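Local coordinates for PUA domain-containing protein (Archaeoglobus fulgidus DSM 4304, PDB 2Q07) that has no established function of its own but, as the C-terminal part of an archaeosine synthase type 1 family protein, probably binds RNA in tRNA modification, at residues Y16-K26 with H175-I183; Y231-V240 with D260-I269. All coordinates share one frame; numbering follows the deposited sequence.

How the contacts relate
Contact 1 joins helix 16-24, in the part assigned to the DUF5591 family, to helix 168-181 of the pre-PUA part, whereas contact 2 lies wholly within the PUA domain. The centre of contact 1 lies about 7 Å from that of the chain, that of contact 2 about 27 Å, yet each is only partly buried. One arginine gripping backbone carbonyls, a histidine accepting a backbone N-H and an inserted tyrosine hold the two helices; four main-chain hydrogen bonds hold the parallel strands of 231-240 and 260-269, with polar side-chain links at their loop end. Centres about 25 Å apart, the contacts still meet where Tyr-231 packs against the backbone of Gln-180 and Phe-181.

Contact 1: Y16-K26 with H175-I183; sequences YFFERALECYK and HMLSYQFGI
Arg-20 and Tyr-179 carry this helix-helix packing, in which helix 16-24 crosses the 175-181 end of helix 168-181 at 123° and joins the DUF5591 part to the pre-PUA part. The phenol of Tyr-179 is a knob in a hole formed by Tyr-16, Phe-17, Arg-20 and Ala-21. Over one ring face lies Arg-20 CG, 3.7 Å from the Tyr-179 centroid in a CH-pi contact, while Tyr-179 OH reaches the edge of the Phe-17 ring, 3.5 Å from CD1. The Arg-20 chain bends at CB-CG (chi2 56°), which lets the CG methylene lie on the ring while its guanidinium, turned 70° from the ring plane, goes on to the backbone. There NE donates to Tyr-179 O at 2.7 Å, in the carbonyl plane and on a lone pair; NH2 adds weak bonds to Tyr-179 O and Ser-178 O. Arg-20 thus binds carbonyls at the last turn of the helix, just before Gly-182 leaves it with positive phi. Replacing Arg-20 with an alanine would probably leave the Tyr-179 and Ser-178 carbonyls without their bonds from helix 16-24 and take the CG methylene off one face of the phenol. Farther along, Cys-24 CB packs on Ser-178 OG at 3.5 Å. His-175 ND1 is bonded to Arg-171 O, and its NE2 accepts the backbone N-H of Lys-26, which points almost straight at it, at 3.0 Å.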
loop_
_atom_site.group_PDB
_atom_site.type_symbol
_atom_site.label_atom_id
_atom_site.label_comp_id
_atom_site.label_asym_id
_atom_site.label_seq_id
_atom_site.Cartn_x
_atom_site.Cartn_y
_atom_site.Cartn_z
ATOM N N TYR A 16 4.582 12.074 -1.813
ATOM C CA TYR A 16 3.170 11.828 -1.560
ATOM C C TYR A 16 2.974 10.429 -0.996
ATOM O O TYR A 16 2.245 10.232 -0.019
ATOM C CB TYR A 16 2.361 11.956 -2.851
ATOM C CG TYR A 16 0.907 11.614 -2.646
ATOM C CD1 TYR A 16 0.111 12.381 -1.798
ATOM C CD2 TYR A 16 0.328 10.506 -3.278
ATOM C CE1 TYR A 16 -1.222 12.064 -1.579
ATOM C CE2 TYR A 16 -1.012 10.176 -3.066
ATOM C CZ TYR A 16 -1.779 10.962 -2.213
ATOM O OH TYR A 16 -3.102 10.656 -1.989
ATOM N N PHE A 17 3.627 9.463 -1.633
ATOM C CA PHE A 17 3.547 8.072 -1.215
ATOM C C PHE A 17 3.955 7.944 0.251
ATOM O O PHE A 17 3.245 7.343 1.057
ATOM C CB PHE A 17 4.473 7.211 -2.074
ATOM C CG PHE A 17 4.605 5.796 -1.586
ATOM C CD1 PHE A 17 3.535 4.905 -1.691
ATOM C CD2 PHE A 17 5.779 5.367 -0.973
ATOM C CE1 PHE A 17 3.633 3.612 -1.188
ATOM C CE2 PHE A 17 5.888 4.070 -0.463
ATOM C CZ PHE A 17 4.815 3.192 -0.571
ATOM N N PHE A 18 5.114 8.509 0.578
ATOM C CA PHE A 18 5.649 8.466 1.932
ATOM C C PHE A 18 4.695 9.016 2.977
ATOM O O PHE A 18 4.434 8.373 3.996
ATOM C CB PHE A 18 6.958 9.251 2.002
ATOM C CG PHE A 18 8.171 8.436 1.674
ATOM C CD1 PHE A 18 9.185 8.968 0.891
ATOM C CD2 PHE A 18 8.311 7.137 2.167
ATOM C CE1 PHE A 18 10.325 8.226 0.597
ATOM C CE2 PHE A 18 9.447 6.388 1.880
ATOM C CZ PHE A 18 10.458 6.936 1.091
ATOM N N GLU A 19 4.172 10.203 2.714
ATOM C CA GLU A 19 3.275 10.852 3.650
ATOM C C GLU A 19 1.929 10.167 3.805
ATOM O O GLU A 19 1.417 10.046 4.918
ATOM C CB GLU A 19 3.092 12.321 3.250
ATOM C CG GLU A 19 4.336 13.167 3.553
ATOM C CD GLU A 19 4.159 14.644 3.242
ATOM O OE1 GLU A 19 4.923 15.460 3.805
ATOM O OE2 GLU A 19 3.271 14.992 2.433
ATOM N N ARG A 20 1.362 9.707 2.696
ATOM C CA ARG A 20 0.068 9.046 2.736
ATOM C C ARG A 20 0.171 7.661 3.359
ATOM O O ARG A 20 -0.703 7.253 4.128
ATOM C CB ARG A 20 -0.519 8.955 1.328
ATOM C CG ARG A 20 -1.870 8.278 1.253
ATOM C CD ARG A 20 -2.878 8.943 2.158
ATOM N NE ARG A 20 -4.197 8.347 2.003
ATOM C CZ ARG A 20 -5.284 8.765 2.641
ATOM N NH1 ARG A 20 -5.212 9.786 3.486
ATOM N NH2 ARG A 20 -6.448 8.167 2.427
ATOM N N ALA A 21 1.234 6.935 3.028
ATOM C CA ALA A 21 1.410 5.601 3.585
ATOM C C ALA A 21 1.626 5.713 5.088
ATOM O O ALA A 21 1.124 4.904 5.858
ATOM C CB ALA A 21 2.598 4.893 2.916
ATOM N N LEU A 22 2.354 6.743 5.504
ATOM C CA LEU A 22 2.630 6.949 6.916
ATOM C C LEU A 22 1.365 7.216 7.723
ATOM O O LEU A 22 1.249 6.767 8.854
ATOM C CB LEU A 22 3.618 8.106 7.104
ATOM C CG LEU A 22 4.140 8.360 8.523
ATOM C CD1 LEU A 22 5.009 7.203 8.997
ATOM C CD2 LEU A 22 4.943 9.654 8.525
ATOM N N GLU A 23 0.408 7.947 7.164
ATOM C CA GLU A 23 -0.800 8.204 7.941
ATOM C C GLU A 23 -1.788 7.038 7.906
ATOM O O GLU A 23 -2.660 6.940 8.765
ATOM C CB GLU A 23 -1.477 9.519 7.506
ATOM C CG GLU A 23 -1.986 9.591 6.088
ATOM C CD GLU A 23 -2.660 10.934 5.786
ATOM O OE1 GLU A 23 -3.659 11.272 6.459
ATOM O OE2 GLU A 23 -2.191 11.656 4.876
ATOM N N CYS A 24 -1.625 6.138 6.939
ATOM C CA CYS A 24 -2.519 4.987 6.815
ATOM C C CYS A 24 -1.935 3.701 7.406
ATOM O O CYS A 24 -2.628 2.689 7.507
ATOM C CB CYS A 24 -2.870 4.750 5.340
ATOM S SG CYS A 24 -3.644 6.178 4.520
ATOM N N TYR A 25 -0.668 3.758 7.803
ATOM C CA TYR A 25 0.046 2.604 8.348
ATOM C C TYR A 25 -0.474 2.109 9.694
ATOM O O TYR A 25 -0.401 2.820 10.689
ATOM C CB TYR A 25 1.531 2.956 8.466
ATOM C CG TYR A 25 2.442 1.802 8.806
ATOM C CD1 TYR A 25 2.224 0.527 8.275
ATOM C CD2 TYR A 25 3.550 1.993 9.627
ATOM C CE1 TYR A 25 3.091 -0.530 8.556
ATOM C CE2 TYR A 25 4.422 0.950 9.914
ATOM C CZ TYR A 25 4.190 -0.308 9.379
ATOM O OH TYR A 25 5.052 -1.340 9.664
ATOM N N LYS A 26 -1.003 0.891 9.727
ATOM C CA LYS A 26 -1.502 0.338 10.990
ATOM C C LYS A 26 -0.991 -1.077 11.247
ATOM O O LYS A 26 -1.513 -2.049 10.711
ATOM C CB LYS A 26 -3.034 0.360 11.022
ATOM C CG LYS A 26 -3.620 1.732 10.701
ATOM C CD LYS A 26 -5.125 1.776 10.930
ATOM C CE LYS A 26 -5.728 3.059 10.369
ATOM N NZ LYS A 26 -5.554 3.152 8.877
ATOM N N HIS A 175 -5.084 -1.990 3.681
ATOM C CA HIS A 175 -4.202 -0.828 3.618
ATOM C C HIS A 175 -4.300 -0.087 2.297
ATOM O O HIS A 175 -4.105 1.119 2.254
ATOM C CB HIS A 175 -2.735 -1.215 3.872
ATOM C CG HIS A 175 -2.364 -1.252 5.322
ATOM N ND1 HIS A 175 -2.847 -2.204 6.191
ATOM C CD2 HIS A 175 -1.588 -0.426 6.065
ATOM C CE1 HIS A 175 -2.392 -1.961 7.408
ATOM N NE2 HIS A 175 -1.627 -0.885 7.359
HETATM N N MSE A 176 -4.590 -0.799 1.213
HETATM C CA MSE A 176 -4.704 -0.137 -0.084
HETATM C C MSE A 176 -5.986 0.689 -0.150
HETATM O O MSE A 176 -6.004 1.771 -0.732
HETATM C CB MSE A 176 -4.664 -1.165 -1.207
HETATM C CG MSE A 176 -3.363 -1.943 -1.223
HETATM SE SE MSE A 176 -3.212 -3.117 -2.719
HETATM C CE MSE A 176 -3.938 -4.724 -1.970
ATOM N N LEU A 177 -7.050 0.168 0.449
ATOM C CA LEU A 177 -8.333 0.863 0.501
ATOM C C LEU A 177 -8.157 2.146 1.320
ATOM O O LEU A 177 -8.626 3.227 0.943
ATOM C CB LEU A 177 -9.376 -0.041 1.163
ATOM C CG LEU A 177 -10.055 -1.066 0.259
ATOM C CD1 LEU A 177 -11.039 -1.908 1.075
ATOM C CD2 LEU A 177 -10.790 -0.322 -0.865
ATOM N N SER A 178 -7.468 2.008 2.447
ATOM C CA SER A 178 -7.188 3.124 3.341
ATOM C C SER A 178 -6.376 4.176 2.587
ATOM O O SER A 178 -6.727 5.351 2.561
ATOM C CB SER A 178 -6.410 2.613 4.556
ATOM O OG SER A 178 -6.227 3.624 5.527
ATOM N N TYR A 179 -5.294 3.726 1.959
ATOM C CA TYR A 179 -4.420 4.597 1.184
ATOM C C TYR A 179 -5.209 5.413 0.140
ATOM O O TYR A 179 -5.198 6.646 0.143
ATOM C CB TYR A 179 -3.360 3.740 0.474
ATOM C CG TYR A 179 -2.291 4.526 -0.252
ATOM C CD1 TYR A 179 -1.082 4.833 0.372
ATOM C CD2 TYR A 179 -2.498 4.987 -1.554
ATOM C CE1 TYR A 179 -0.107 5.577 -0.274
ATOM C CE2 TYR A 179 -1.526 5.738 -2.215
ATOM C CZ TYR A 179 -0.334 6.029 -1.564
ATOM O OH TYR A 179 0.621 6.787 -2.187
ATOM N N GLN A 180 -5.901 4.704 -0.741
ATOM C CA GLN A 180 -6.666 5.323 -1.825
ATOM C C GLN A 180 -7.951 6.058 -1.474
ATOM O O GLN A 180 -8.245 7.092 -2.070
ATOM C CB GLN A 180 -6.995 4.270 -2.878
ATOM C CG GLN A 180 -5.781 3.618 -3.495
ATOM C CD GLN A 180 -6.146 2.432 -4.356
ATOM O OE1 GLN A 180 -6.976 2.541 -5.254
ATOM N NE2 GLN A 180 -5.519 1.294 -4.093
ATOM N N PHE A 181 -8.708 5.544 -0.512
ATOM C CA PHE A 181 -9.987 6.158 -0.161
ATOM C C PHE A 181 -10.181 6.540 1.298
ATOM O O PHE A 181 -11.189 7.159 1.642
ATOM C CB PHE A 181 -11.129 5.217 -0.569
ATOM C CG PHE A 181 -11.008 4.687 -1.964
ATOM C CD1 PHE A 181 -10.733 3.339 -2.185
ATOM C CD2 PHE A 181 -11.150 5.532 -3.059
ATOM C CE1 PHE A 181 -10.600 2.838 -3.468
ATOM C CE2 PHE A 181 -11.018 5.041 -4.359
ATOM C CZ PHE A 181 -10.741 3.691 -4.563
ATOM N N GLY A 182 -9.240 6.169 2.162
ATOM C CA GLY A 182 -9.383 6.512 3.561
ATOM C C GLY A 182 -10.524 5.759 4.212
ATOM O O GLY A 182 -11.170 6.274 5.125
ATOM N N ILE A 183 -10.795 4.546 3.730
ATOM C CA ILE A 183 -11.848 3.710 4.306
ATOM C C ILE A 183 -11.325 2.279 4.372
ATOM O O ILE A 183 -10.212 1.988 3.925
ATOM C CB ILE A 183 -13.151 3.668 3.441
ATOM C CG1 ILE A 183 -12.944 2.771 2.214
ATOM C CG2 ILE A 183 -13.561 5.074 3.007
ATOM C CD1 ILE A 183 -14.173 2.668 1.313
#

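Contact 2: Y231-V240 with D260-I269; sequences YTVEIGDFEV and DVVVFHNSRI
Val-233 and Phe-264 lie side by side on one face of a pair of parallel strands, 232-235 and 261-265, within the mixed sheet of the PUA domain. Here the packing is tight. Four main-chain hydrogen bonds run from Val-263 N to Tyr-231 O (2.8 Å), from Val-233 N to Val-263 O, from His-265 N to Val-233 O and from Ile-235 N to His-265 O, alternating in direction between the strands. On the Phe-264 face, Val-233 CG2 presses on Phe-264 CB at 3.2 Å and Val-233 CG1 meets Val-262 CB, while the Ile-235 CD1 methyl touches Phe-264 CD1 at 3.8 Å; Ile-291 and Val-293 of strand 289-297 cover this side. On the other face His-265, whose CG stands between its backbone N and carbonyl carbon (chi1 67°), brings its ring back over the neighbouring strand, with Glu-234 CA above one ring face, and Leu-226 of helix 219-227 packs against Thr-232 and His-265.

Beyond the strands the contact opens toward solvent and turns polar. Ser-267 OG donates to the syn lone pair of Asp-237 OD2, and the exposed Glu-239 and Arg-268 form a salt bridge (OE2 to NH1, 2.7 Å) with carboxylate and guanidinium planes 79° apart. Asn-266 ties this end together: ND2 donates to Gly-236 O at 3.1 Å and to a water that bridges to Phe-238 O. In an Asx turn its OD1 accepts Arg-268 N at 2.9 Å, while Ile-269 N reaches the same oxygen from the opposite face of the amide.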
loop_
_atom_site.group_PDB
_atom_site.type_symbol
_atom_site.label_atom_id
_atom_site.label_comp_id
_atom_site.label_asym_id
_atom_site.label_seq_id
_atom_site.Cartn_x
_atom_site.Cartn_y
_atom_site.Cartn_z
ATOM N N TYR A 231 -14.450 11.630 -3.022
ATOM C CA TYR A 231 -13.880 11.169 -4.288
ATOM C C TYR A 231 -14.992 11.061 -5.325
ATOM O O TYR A 231 -14.955 10.215 -6.220
ATOM C CB TYR A 231 -13.199 9.808 -4.125
ATOM C CG TYR A 231 -12.007 9.839 -3.202
ATOM C CD1 TYR A 231 -12.108 9.392 -1.882
ATOM C CD2 TYR A 231 -10.783 10.342 -3.639
ATOM C CE1 TYR A 231 -11.013 9.446 -1.018
ATOM C CE2 TYR A 231 -9.684 10.404 -2.786
ATOM C CZ TYR A 231 -9.807 9.954 -1.475
ATOM O OH TYR A 231 -8.724 10.018 -0.625
ATOM N N THR A 232 -15.977 11.937 -5.192
ATOM C CA THR A 232 -17.123 11.956 -6.084
ATOM C C THR A 232 -17.104 13.149 -7.027
ATOM O O THR A 232 -16.544 14.205 -6.718
ATOM C CB THR A 232 -18.434 11.983 -5.281
ATOM O OG1 THR A 232 -18.350 12.992 -4.266
ATOM C CG2 THR A 232 -18.685 10.632 -4.619
ATOM N N VAL A 233 -17.720 12.966 -8.187
ATOM C CA VAL A 233 -17.803 14.013 -9.184
ATOM C C VAL A 233 -19.198 13.965 -9.803
ATOM O O VAL A 233 -19.662 12.911 -10.260
ATOM C CB VAL A 233 -16.717 13.839 -10.283
ATOM C CG1 VAL A 233 -15.395 13.398 -9.653
ATOM C CG2 VAL A 233 -17.161 12.844 -11.317
ATOM N N GLU A 234 -19.882 15.102 -9.780
ATOM C CA GLU A 234 -21.219 15.190 -10.351
ATOM C C GLU A 234 -21.065 15.560 -11.813
ATOM O O GLU A 234 -20.305 16.462 -12.145
ATOM C CB GLU A 234 -22.037 16.257 -9.633
ATOM C CG GLU A 234 -23.475 16.346 -10.106
ATOM C CD GLU A 234 -24.232 17.473 -9.435
ATOM O OE1 GLU A 234 -24.100 17.624 -8.199
ATOM O OE2 GLU A 234 -24.960 18.202 -10.141
ATOM N N ILE A 235 -21.793 14.867 -12.681
ATOM C CA ILE A 235 -21.713 15.112 -14.111
ATOM C C ILE A 235 -23.068 15.444 -14.757
ATOM O O ILE A 235 -24.130 15.310 -14.140
ATOM C CB ILE A 235 -21.104 13.884 -14.834
ATOM C CG1 ILE A 235 -22.058 12.692 -14.716
ATOM C CG2 ILE A 235 -19.753 13.521 -14.211
ATOM C CD1 ILE A 235 -21.656 11.504 -15.561
ATOM N N GLY A 236 -23.017 15.867 -16.014
ATOM C CA GLY A 236 -24.237 16.209 -16.719
ATOM C C GLY A 236 -25.064 14.977 -17.023
ATOM O O GLY A 236 -24.604 13.849 -16.836
ATOM N N ASP A 237 -26.286 15.200 -17.494
ATOM C CA ASP A 237 -27.201 14.123 -17.846
ATOM C C ASP A 237 -27.012 13.634 -19.279
ATOM O O ASP A 237 -27.899 13.797 -20.119
ATOM C CB ASP A 237 -28.649 14.581 -17.668
ATOM C CG ASP A 237 -29.192 14.283 -16.288
ATOM O OD1 ASP A 237 -28.646 14.814 -15.301
ATOM O OD2 ASP A 237 -30.173 13.514 -16.196
ATOM N N PHE A 238 -25.859 13.035 -19.554
ATOM C CA PHE A 238 -25.562 12.503 -20.877
ATOM C C PHE A 238 -25.179 11.025 -20.768
ATOM O O PHE A 238 -24.806 10.552 -19.690
ATOM C CB PHE A 238 -24.429 13.309 -21.518
ATOM C CG PHE A 238 -23.243 13.513 -20.615
ATOM C CD1 PHE A 238 -22.267 12.531 -20.490
ATOM C CD2 PHE A 238 -23.121 14.679 -19.865
ATOM C CE1 PHE A 238 -21.182 12.710 -19.631
ATOM C CE2 PHE A 238 -22.046 14.868 -19.004
ATOM C CZ PHE A 238 -21.075 13.884 -18.886
ATOM N N GLU A 239 -25.283 10.301 -21.879
ATOM C CA GLU A 239 -24.941 8.881 -21.912
ATOM C C GLU A 239 -23.425 8.759 -21.783
ATOM O O GLU A 239 -22.694 9.222 -22.655
ATOM C CB GLU A 239 -25.379 8.254 -23.241
ATOM C CG GLU A 239 -26.820 8.546 -23.664
ATOM C CD GLU A 239 -27.856 7.811 -22.830
ATOM O OE1 GLU A 239 -27.812 6.559 -22.785
ATOM O OE2 GLU A 239 -28.721 8.487 -22.227
ATOM N N VAL A 240 -22.944 8.142 -20.709
ATOM C CA VAL A 240 -21.502 8.006 -20.524
ATOM C C VAL A 240 -20.927 6.891 -21.395
ATOM O O VAL A 240 -21.457 5.785 -21.429
ATOM C CB VAL A 240 -21.142 7.735 -19.042
ATOM C CG1 VAL A 240 -19.640 7.530 -18.899
ATOM C CG2 VAL A 240 -21.603 8.906 -18.172
ATOM N N ASP A 260 -6.307 9.482 -9.480
ATOM C CA ASP A 260 -7.177 8.939 -8.437
ATOM C C ASP A 260 -8.405 8.235 -9.001
ATOM O O ASP A 260 -8.907 8.597 -10.066
ATOM C CB ASP A 260 -7.655 10.047 -7.488
ATOM C CG ASP A 260 -6.646 10.365 -6.405
ATOM O OD1 ASP A 260 -5.687 9.578 -6.239
ATOM O OD2 ASP A 260 -6.819 11.394 -5.714
ATOM N N VAL A 261 -8.872 7.215 -8.287
ATOM C CA VAL A 261 -10.077 6.507 -8.689
ATOM C C VAL A 261 -11.196 7.372 -8.118
ATOM O O VAL A 261 -11.197 7.701 -6.923
ATOM C CB VAL A 261 -10.163 5.086 -8.074
ATOM C CG1 VAL A 261 -11.540 4.482 -8.336
ATOM C CG2 VAL A 261 -9.100 4.191 -8.673
ATOM N N VAL A 262 -12.134 7.760 -8.973
ATOM C CA VAL A 262 -13.238 8.596 -8.540
ATOM C C VAL A 262 -14.567 7.944 -8.886
ATOM O O VAL A 262 -14.637 7.047 -9.721
ATOM C CB VAL A 262 -13.177 9.999 -9.202
ATOM C CG1 VAL A 262 -11.850 10.678 -8.866
ATOM C CG2 VAL A 262 -13.357 9.885 -10.706
ATOM N N VAL A 263 -15.622 8.397 -8.222
ATOM C CA VAL A 263 -16.953 7.882 -8.460
ATOM C C VAL A 263 -17.786 9.032 -9.006
ATOM O O VAL A 263 -18.080 9.986 -8.282
ATOM C CB VAL A 263 -17.590 7.366 -7.156
ATOM C CG1 VAL A 263 -19.040 6.987 -7.397
ATOM C CG2 VAL A 263 -16.795 6.177 -6.627
ATOM N N PHE A 264 -18.142 8.949 -10.286
ATOM C CA PHE A 264 -18.951 9.977 -10.933
ATOM C C PHE A 264 -20.428 9.602 -10.831
ATOM O O PHE A 264 -20.757 8.441 -10.582
ATOM C CB PHE A 264 -18.535 10.132 -12.403
ATOM C CG PHE A 264 -18.705 8.883 -13.231
ATOM C CD1 PHE A 264 -19.946 8.552 -13.783
ATOM C CD2 PHE A 264 -17.623 8.042 -13.465
ATOM C CE1 PHE A 264 -20.104 7.401 -14.560
ATOM C CE2 PHE A 264 -17.762 6.892 -14.233
ATOM C CZ PHE A 264 -19.009 6.567 -14.785
ATOM N N HIS A 265 -21.317 10.579 -11.009
ATOM C CA HIS A 265 -22.749 10.312 -10.908
ATOM C C HIS A 265 -23.658 11.446 -11.415
ATOM O O HIS A 265 -23.252 12.602 -11.481
ATOM C CB HIS A 265 -23.113 10.045 -9.441
ATOM C CG HIS A 265 -22.968 11.252 -8.561
ATOM N ND1 HIS A 265 -21.750 11.684 -8.084
ATOM C CD2 HIS A 265 -23.883 12.155 -8.130
ATOM C CE1 HIS A 265 -21.918 12.802 -7.397
ATOM N NE2 HIS A 265 -23.203 13.108 -7.411
ATOM N N ASN A 266 -24.882 11.081 -11.786
ATOM C CA ASN A 266 -25.917 12.030 -12.194
ATOM C C ASN A 266 -27.255 11.455 -11.722
ATOM O O ASN A 266 -27.276 10.560 -10.881
ATOM C CB ASN A 266 -25.929 12.304 -13.707
ATOM C CG ASN A 266 -26.021 11.056 -14.549
ATOM O OD1 ASN A 266 -26.721 10.103 -14.218
ATOM N ND2 ASN A 266 -25.332 11.075 -15.674
ATOM N N SER A 267 -28.366 11.948 -12.256
ATOM C CA SER A 267 -29.677 11.477 -11.820
ATOM C C SER A 267 -30.067 10.060 -12.239
ATOM O O SER A 267 -31.051 9.517 -11.732
ATOM C CB SER A 267 -30.763 12.446 -12.297
ATOM O OG SER A 267 -30.923 12.357 -13.702
ATOM N N ARG A 268 -29.313 9.450 -13.149
ATOM C CA ARG A 268 -29.662 8.105 -13.600
ATOM C C ARG A 268 -28.592 7.042 -13.364
ATOM O O ARG A 268 -28.898 5.851 -13.342
ATOM C CB ARG A 268 -30.017 8.116 -15.091
ATOM C CG ARG A 268 -28.822 8.347 -16.000
ATOM C CD ARG A 268 -29.077 7.858 -17.421
ATOM N NE ARG A 268 -30.131 8.603 -18.105
ATOM C CZ ARG A 268 -30.500 8.379 -19.363
ATOM N NH1 ARG A 268 -29.900 7.429 -20.071
ATOM N NH2 ARG A 268 -31.467 9.100 -19.918
ATOM N N ILE A 269 -27.343 7.459 -13.191
ATOM C CA ILE A 269 -26.274 6.497 -12.973
ATOM C C ILE A 269 -25.122 7.027 -12.140
ATOM O O ILE A 269 -25.021 8.222 -11.847
ATOM C CB ILE A 269 -25.633 6.026 -14.316
ATOM C CG1 ILE A 269 -24.938 7.206 -14.995
ATOM C CG2 ILE A 269 -26.685 5.453 -15.255
ATOM C CD1 ILE A 269 -24.061 6.810 -16.158
HETATM O O HOH W 1 -26.206 9.099 -17.574
#